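Local structure of putative flavoprotein (4ICI) at residues K118-I131 and D144-T156. The protein binds flavin mononucleotide in a flavodoxin-like fold and probably serves in electron transfer or a related redox reaction. Numbering follows the deposited sequence.
Sequences KTVVPFATSGGSSI and DLNWKEGRLLNRT. With FMN (flavin mononucleotide), chain B.
Thr119 CG2 presses on Lys148 CD where strands 119-125 and 146-152 of a beta-alpha-beta unit pair in the parallel, flavodoxin-like sheet; a water joins Thr119 OG1 to Lys148 NZ, which also binds Ile168 O. Val120 N donates to Asn146 O (2.9 Å) and Val120 O accepts from Lys148 N. Val120 CG1, anti to the backbone N (chi1 -176°), lies over one face of the Trp147 six-membered ring, 3.9 Å from its centroid. Pro122 CD meets that indole at its edge, and Gly150 CA makes a CA-H...O contact with Pro122 O as the edge strand breaks. Leu153 CD1 touches Phe123 CD2, the two side chains crossing at about a right angle. Pairing resumes at Ala124, whose O takes an almost straight bond from Leu153 N (2.8 Å). Beyond Thr125, whose OG1 is hydrogen-bonded to FMN O4', Asn154 OD1 receives Ser126 N on a lone pair (2.9 Å), while ND2 reaches Ser126 OG weakly. With an alanine at Asn154, Ser126 N would probably lose this acceptor and Ser126 OG its weak donor, leaving the FMN-binding loop less firmly fixed. Gly127 N and Ser129 N donate to FMN N1 and O2 respectively; Leu152 CD2 touches Ser129 O (3.4 Å), which accepts from Ser126 OG in its carbonyl plane at 2.7 Å.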
loop_
_atom_site.group_PDB
_atom_site.type_symbol
_atom_site.label_atom_id
_atom_site.label_comp_id
_atom_site.label_asym_id
_atom_site.label_seq_id
_atom_site.Cartn_x
_atom_site.Cartn_y
_atom_site.Cartn_z
ATOM N N LYS A 118 -5.444 -7.796 -12.866
ATOM C CA LYS A 118 -5.008 -8.350 -11.610
ATOM C C LYS A 118 -6.016 -8.097 -10.490
ATOM O O LYS A 118 -6.855 -7.192 -10.555
ATOM C CB LYS A 118 -3.662 -7.740 -11.217
ATOM C CG LYS A 118 -2.601 -7.830 -12.303
ATOM C CD LYS A 118 -1.259 -7.375 -11.804
ATOM C CE LYS A 118 -0.290 -7.161 -12.936
ATOM N NZ LYS A 118 -0.054 -8.409 -13.685
ATOM N N THR A 119 -5.921 -8.908 -9.444
ATOM C CA THR A 119 -6.644 -8.655 -8.209
ATOM C C THR A 119 -5.768 -7.711 -7.395
ATOM O O THR A 119 -4.595 -8.018 -7.169
ATOM C CB THR A 119 -6.909 -9.951 -7.450
ATOM O OG1 THR A 119 -7.667 -10.827 -8.291
ATOM C CG2 THR A 119 -7.675 -9.680 -6.182
ATOM N N VAL A 120 -6.327 -6.587 -6.922
ATOM C CA VAL A 120 -5.560 -5.557 -6.194
ATOM C C VAL A 120 -6.188 -5.395 -4.810
ATOM O O VAL A 120 -7.400 -5.209 -4.709
ATOM C CB VAL A 120 -5.535 -4.238 -6.973
ATOM C CG1 VAL A 120 -4.656 -3.221 -6.265
ATOM C CG2 VAL A 120 -5.082 -4.487 -8.464
ATOM N N VAL A 121 -5.378 -5.468 -3.755
ATOM C CA VAL A 121 -5.885 -5.537 -2.381
ATOM C C VAL A 121 -5.046 -4.604 -1.494
ATOM O O VAL A 121 -3.850 -4.803 -1.376
ATOM C CB VAL A 121 -5.827 -6.964 -1.812
ATOM C CG1 VAL A 121 -6.627 -7.010 -0.486
ATOM C CG2 VAL A 121 -6.295 -8.032 -2.825
ATOM N N PRO A 122 -5.668 -3.568 -0.912
ATOM C CA PRO A 122 -4.874 -2.696 -0.037
ATOM C C PRO A 122 -4.679 -3.310 1.345
ATOM O O PRO A 122 -5.474 -4.122 1.791
ATOM C CB PRO A 122 -5.732 -1.425 0.053
ATOM C CG PRO A 122 -7.156 -1.941 -0.048
ATOM C CD PRO A 122 -7.083 -3.164 -0.945
ATOM N N PHE A 123 -3.646 -2.871 2.029
ATOM C CA PHE A 123 -3.484 -3.114 3.449
ATOM C C PHE A 123 -2.762 -1.948 4.064
ATOM O O PHE A 123 -2.135 -1.154 3.357
ATOM C CB PHE A 123 -2.784 -4.465 3.724
ATOM C CG PHE A 123 -1.324 -4.533 3.325
ATOM C CD1 PHE A 123 -0.962 -4.837 2.031
ATOM C CD2 PHE A 123 -0.328 -4.370 4.269
ATOM C CE1 PHE A 123 0.378 -4.946 1.655
ATOM C CE2 PHE A 123 0.999 -4.507 3.920
ATOM C CZ PHE A 123 1.343 -4.798 2.611
ATOM N N ALA A 124 -2.819 -1.828 5.389
ATOM C CA ALA A 124 -2.273 -0.631 6.019
ATOM C C ALA A 124 -1.875 -0.860 7.445
ATOM O O ALA A 124 -2.290 -1.844 8.070
ATOM C CB ALA A 124 -3.299 0.537 5.930
ATOM N N THR A 125 -1.056 0.055 7.938
ATOM C CA THR A 125 -0.878 0.257 9.369
ATOM C C THR A 125 -1.237 1.694 9.713
ATOM O O THR A 125 -1.280 2.560 8.840
ATOM C CB THR A 125 0.550 -0.098 9.863
ATOM O OG1 THR A 125 1.509 0.840 9.392
ATOM C CG2 THR A 125 0.954 -1.531 9.478
ATOM N N SER A 126 -1.541 1.956 10.990
ATOM C CA SER A 126 -2.006 3.282 11.411
ATOM C C SER A 126 -1.826 3.444 12.897
ATOM O O SER A 126 -1.553 2.471 13.629
ATOM C CB SER A 126 -3.477 3.488 11.090
ATOM O OG SER A 126 -4.300 2.777 12.005
ATOM N N GLY A 127 -2.051 4.679 13.312
ATOM C CA GLY A 127 -2.128 5.026 14.724
ATOM C C GLY A 127 -3.506 4.881 15.328
ATOM O O GLY A 127 -3.732 5.378 16.446
ATOM N N GLY A 128 -4.412 4.207 14.626
ATOM C CA GLY A 128 -5.795 4.061 15.087
ATOM C C GLY A 128 -6.851 4.132 13.998
ATOM O O GLY A 128 -7.921 3.489 14.103
ATOM N N SER A 129 -6.604 4.943 12.970
ATOM C CA SER A 129 -7.583 5.060 11.907
ATOM C C SER A 129 -7.792 3.719 11.230
ATOM O O SER A 129 -6.854 2.936 11.051
ATOM C CB SER A 129 -7.133 6.051 10.850
ATOM O OG SER A 129 -7.188 7.378 11.338
ATOM N N SER A 130 -9.023 3.491 10.792
ATOM C CA SER A 130 -9.358 2.330 9.986
ATOM C C SER A 130 -8.850 2.536 8.564
ATOM O O SER A 130 -8.578 3.664 8.120
ATOM C CB SER A 130 -10.862 2.111 9.953
ATOM O OG SER A 130 -11.506 3.202 9.356
ATOM N N ILE A 131 -8.750 1.449 7.833
ATOM C CA ILE A 131 -8.336 1.520 6.444
ATOM C C ILE A 131 -9.418 2.018 5.505
ATOM O O ILE A 131 -9.108 2.431 4.391
ATOM C CB ILE A 131 -7.821 0.145 5.928
ATOM C CG1 ILE A 131 -6.952 0.308 4.654
ATOM C CG2 ILE A 131 -8.970 -0.877 5.750
ATOM C CD1 ILE A 131 -6.254 -0.987 4.201
ATOM N N ASP A 144 -11.214 1.215 -12.639
ATOM C CA ASP A 144 -11.038 0.140 -13.614
ATOM C C ASP A 144 -10.308 -1.051 -13.055
ATOM O O ASP A 144 -10.348 -2.122 -13.646
ATOM C CB ASP A 144 -10.296 0.610 -14.861
ATOM C CG ASP A 144 -11.062 1.590 -15.676
ATOM O OD1 ASP A 144 -12.255 1.412 -15.934
ATOM O OD2 ASP A 144 -10.442 2.580 -16.105
ATOM N N LEU A 145 -9.642 -0.897 -11.909
ATOM C CA LEU A 145 -8.972 -2.031 -11.282
ATOM C C LEU A 145 -9.914 -2.936 -10.527
ATOM O O LEU A 145 -10.979 -2.507 -10.068
ATOM C CB LEU A 145 -7.847 -1.549 -10.337
ATOM C CG LEU A 145 -6.806 -0.649 -10.995
ATOM C CD1 LEU A 145 -5.712 -0.260 -9.973
ATOM C CD2 LEU A 145 -6.191 -1.331 -12.229
ATOM N N ASN A 146 -9.482 -4.189 -10.369
ATOM C CA ASN A 146 -10.272 -5.185 -9.629
ATOM C C ASN A 146 -9.898 -5.169 -8.143
ATOM O O ASN A 146 -9.082 -5.959 -7.682
ATOM C CB ASN A 146 -10.124 -6.581 -10.216
ATOM C CG ASN A 146 -10.958 -7.604 -9.474
ATOM O OD1 ASN A 146 -11.998 -7.262 -8.930
ATOM N ND2 ASN A 146 -10.485 -8.857 -9.425
ATOM N N TRP A 147 -10.481 -4.228 -7.420
ATOM C CA TRP A 147 -10.198 -4.038 -5.995
ATOM C C TRP A 147 -10.965 -5.014 -5.147
ATOM O O TRP A 147 -12.154 -5.232 -5.363
ATOM C CB TRP A 147 -10.599 -2.642 -5.565
ATOM C CG TRP A 147 -9.758 -1.547 -6.154
ATOM C CD1 TRP A 147 -10.070 -0.746 -7.205
ATOM C CD2 TRP A 147 -8.510 -1.082 -5.653
ATOM N NE1 TRP A 147 -9.079 0.151 -7.426
ATOM C CE2 TRP A 147 -8.095 -0.028 -6.488
ATOM C CE3 TRP A 147 -7.667 -1.482 -4.611
ATOM C CZ2 TRP A 147 -6.899 0.667 -6.277
ATOM C CZ3 TRP A 147 -6.489 -0.799 -4.407
ATOM C CH2 TRP A 147 -6.114 0.259 -5.227
ATOM N N LYS A 148 -10.290 -5.574 -4.160
ATOM C CA LYS A 148 -10.935 -6.334 -3.100
ATOM C C LYS A 148 -10.708 -5.647 -1.788
ATOM O O LYS A 148 -9.865 -4.759 -1.690
ATOM C CB LYS A 148 -10.452 -7.782 -3.089
ATOM C CG LYS A 148 -10.834 -8.611 -4.338
ATOM C CD LYS A 148 -10.508 -10.106 -4.207
ATOM C CE LYS A 148 -11.164 -10.956 -5.311
ATOM N NZ LYS A 148 -10.910 -12.441 -5.165
ATOM N N GLU A 149 -11.468 -6.053 -0.773
ATOM C CA GLU A 149 -11.429 -5.430 0.526
ATOM C C GLU A 149 -10.143 -5.801 1.266
ATOM O O GLU A 149 -9.776 -6.983 1.362
ATOM C CB GLU A 149 -12.659 -5.855 1.331
ATOM C CG GLU A 149 -13.961 -5.274 0.788
ATOM C CD GLU A 149 -14.041 -3.790 0.994
ATOM O OE1 GLU A 149 -13.946 -3.364 2.157
ATOM O OE2 GLU A 149 -14.198 -3.061 -0.019
ATOM N N GLY A 150 -9.505 -4.783 1.796
ATOM C CA GLY A 150 -8.277 -4.938 2.541
ATOM C C GLY A 150 -8.478 -4.857 4.034
ATOM O O GLY A 150 -9.610 -4.811 4.546
ATOM N N ARG A 151 -7.357 -4.839 4.745
ATOM C CA ARG A 151 -7.357 -4.844 6.202
ATOM C C ARG A 151 -6.261 -3.973 6.759
ATOM O O ARG A 151 -5.177 -3.848 6.166
ATOM C CB ARG A 151 -7.135 -6.271 6.715
ATOM C CG ARG A 151 -8.205 -7.302 6.320
ATOM C CD ARG A 151 -9.534 -7.100 7.038
ATOM N NE ARG A 151 -10.511 -8.150 6.725
ATOM C CZ ARG A 151 -11.349 -8.111 5.693
ATOM N NH1 ARG A 151 -11.325 -7.109 4.819
ATOM N NH2 ARG A 151 -12.193 -9.118 5.492
ATOM N N LEU A 152 -6.557 -3.436 7.937
ATOM C CA LEU A 152 -5.579 -2.843 8.805
ATOM C C LEU A 152 -4.839 -3.982 9.497
ATOM O O LEU A 152 -5.459 -4.863 10.113
ATOM C CB LEU A 152 -6.277 -1.903 9.790
ATOM C CG LEU A 152 -5.479 -0.961 10.657
ATOM C CD1 LEU A 152 -4.812 0.144 9.827
ATOM C CD2 LEU A 152 -6.404 -0.371 11.729
ATOM N N LEU A 153 -3.512 -3.964 9.364
ATOM C CA LEU A 153 -2.641 -5.010 9.885
ATOM C C LEU A 153 -1.722 -4.496 11.021
ATOM O O LEU A 153 -0.533 -4.822 11.082
ATOM C CB LEU A 153 -1.837 -5.639 8.775
ATOM C CG LEU A 153 -2.637 -6.294 7.641
ATOM C CD1 LEU A 153 -1.672 -6.931 6.672
ATOM C CD2 LEU A 153 -3.674 -7.331 8.182
ATOM N N ASN A 154 -2.270 -3.674 11.904
ATOM C CA ASN A 154 -1.504 -3.231 13.078
ATOM C C ASN A 154 -1.097 -4.378 13.977
ATOM O O ASN A 154 0.016 -4.400 14.509
ATOM C CB ASN A 154 -2.294 -2.198 13.895
ATOM C CG ASN A 154 -2.380 -0.851 13.202
ATOM O OD1 ASN A 154 -1.509 -0.521 12.406
ATOM N ND2 ASN A 154 -3.421 -0.071 13.505
ATOM N N ARG A 155 -1.996 -5.314 14.157
ATOM C CA ARG A 155 -1.670 -6.521 14.904
ATOM C C ARG A 155 -2.210 -7.654 14.073
ATOM O O ARG A 155 -3.436 -7.739 13.854
ATOM C CB ARG A 155 -2.287 -6.466 16.305
ATOM C CG ARG A 155 -1.588 -5.477 17.224
ATOM N N THR A 156 -1.317 -8.477 13.533
ATOM C CA THR A 156 -1.760 -9.568 12.716
ATOM C C THR A 156 -0.927 -10.816 12.943
ATOM O O THR A 156 0.119 -10.791 13.617
ATOM C CB THR A 156 -1.800 -9.168 11.202
ATOM O OG1 THR A 156 -2.662 -10.081 10.510
ATOM C CG2 THR A 156 -0.428 -9.165 10.581
HETATM N N1 FMN B . -2.440 7.362 11.924
HETATM C C2 FMN B . -3.811 7.308 11.965
HETATM O O2 FMN B . -4.353 6.471 12.684
HETATM N N3 FMN B . -4.558 8.200 11.207
HETATM C C4 FMN B . -3.983 9.190 10.429
HETATM O O4 FMN B . -4.752 9.895 9.750
HETATM C C4A FMN B . -2.580 9.270 10.416
HETATM N N5 FMN B . -1.932 10.274 9.665
HETATM C C5A FMN B . -0.531 10.281 9.656
HETATM C C6 FMN B . 0.141 11.244 8.890
HETATM C C7 FMN B . 1.511 11.272 8.846
HETATM C C7M FMN B . 2.215 12.276 7.982
HETATM C C8 FMN B . 2.259 10.342 9.548
HETATM C C8M FMN B . 3.769 10.391 9.510
HETATM C C9 FMN B . 1.604 9.391 10.319
HETATM C C9A FMN B . 0.197 9.331 10.371
HETATM N N10 FMN B . -0.472 8.363 11.136
HETATM C C10 FMN B . -1.845 8.332 11.152
HETATM C "C1'" FMN B . 0.316 7.312 11.875
HETATM C "C2'" FMN B . 0.765 6.220 10.863
HETATM O "O2'" FMN B . -0.276 5.719 10.059
HETATM C "C3'" FMN B . 1.337 4.983 11.583
HETATM O "O3'" FMN B . 2.307 5.394 12.598
HETATM C "C4'" FMN B . 1.923 3.910 10.616
HETATM O "O4'" FMN B . 1.999 2.707 11.343
HETATM C "C5'" FMN B . 3.382 4.315 10.180
HETATM O "O5'" FMN B . 3.801 3.294 9.311
HETATM P P FMN B . 5.302 3.182 8.766
HETATM O O1P FMN B . 6.158 2.935 10.019
HETATM O O2P FMN B . 5.347 2.144 7.749
HETATM O O3P FMN B . 5.718 4.494 8.094
HETATM O O HOH W 1 -7.151 -4.946 -11.846
HETATM O O HOH W 2 -8.436 -13.023 -6.540
#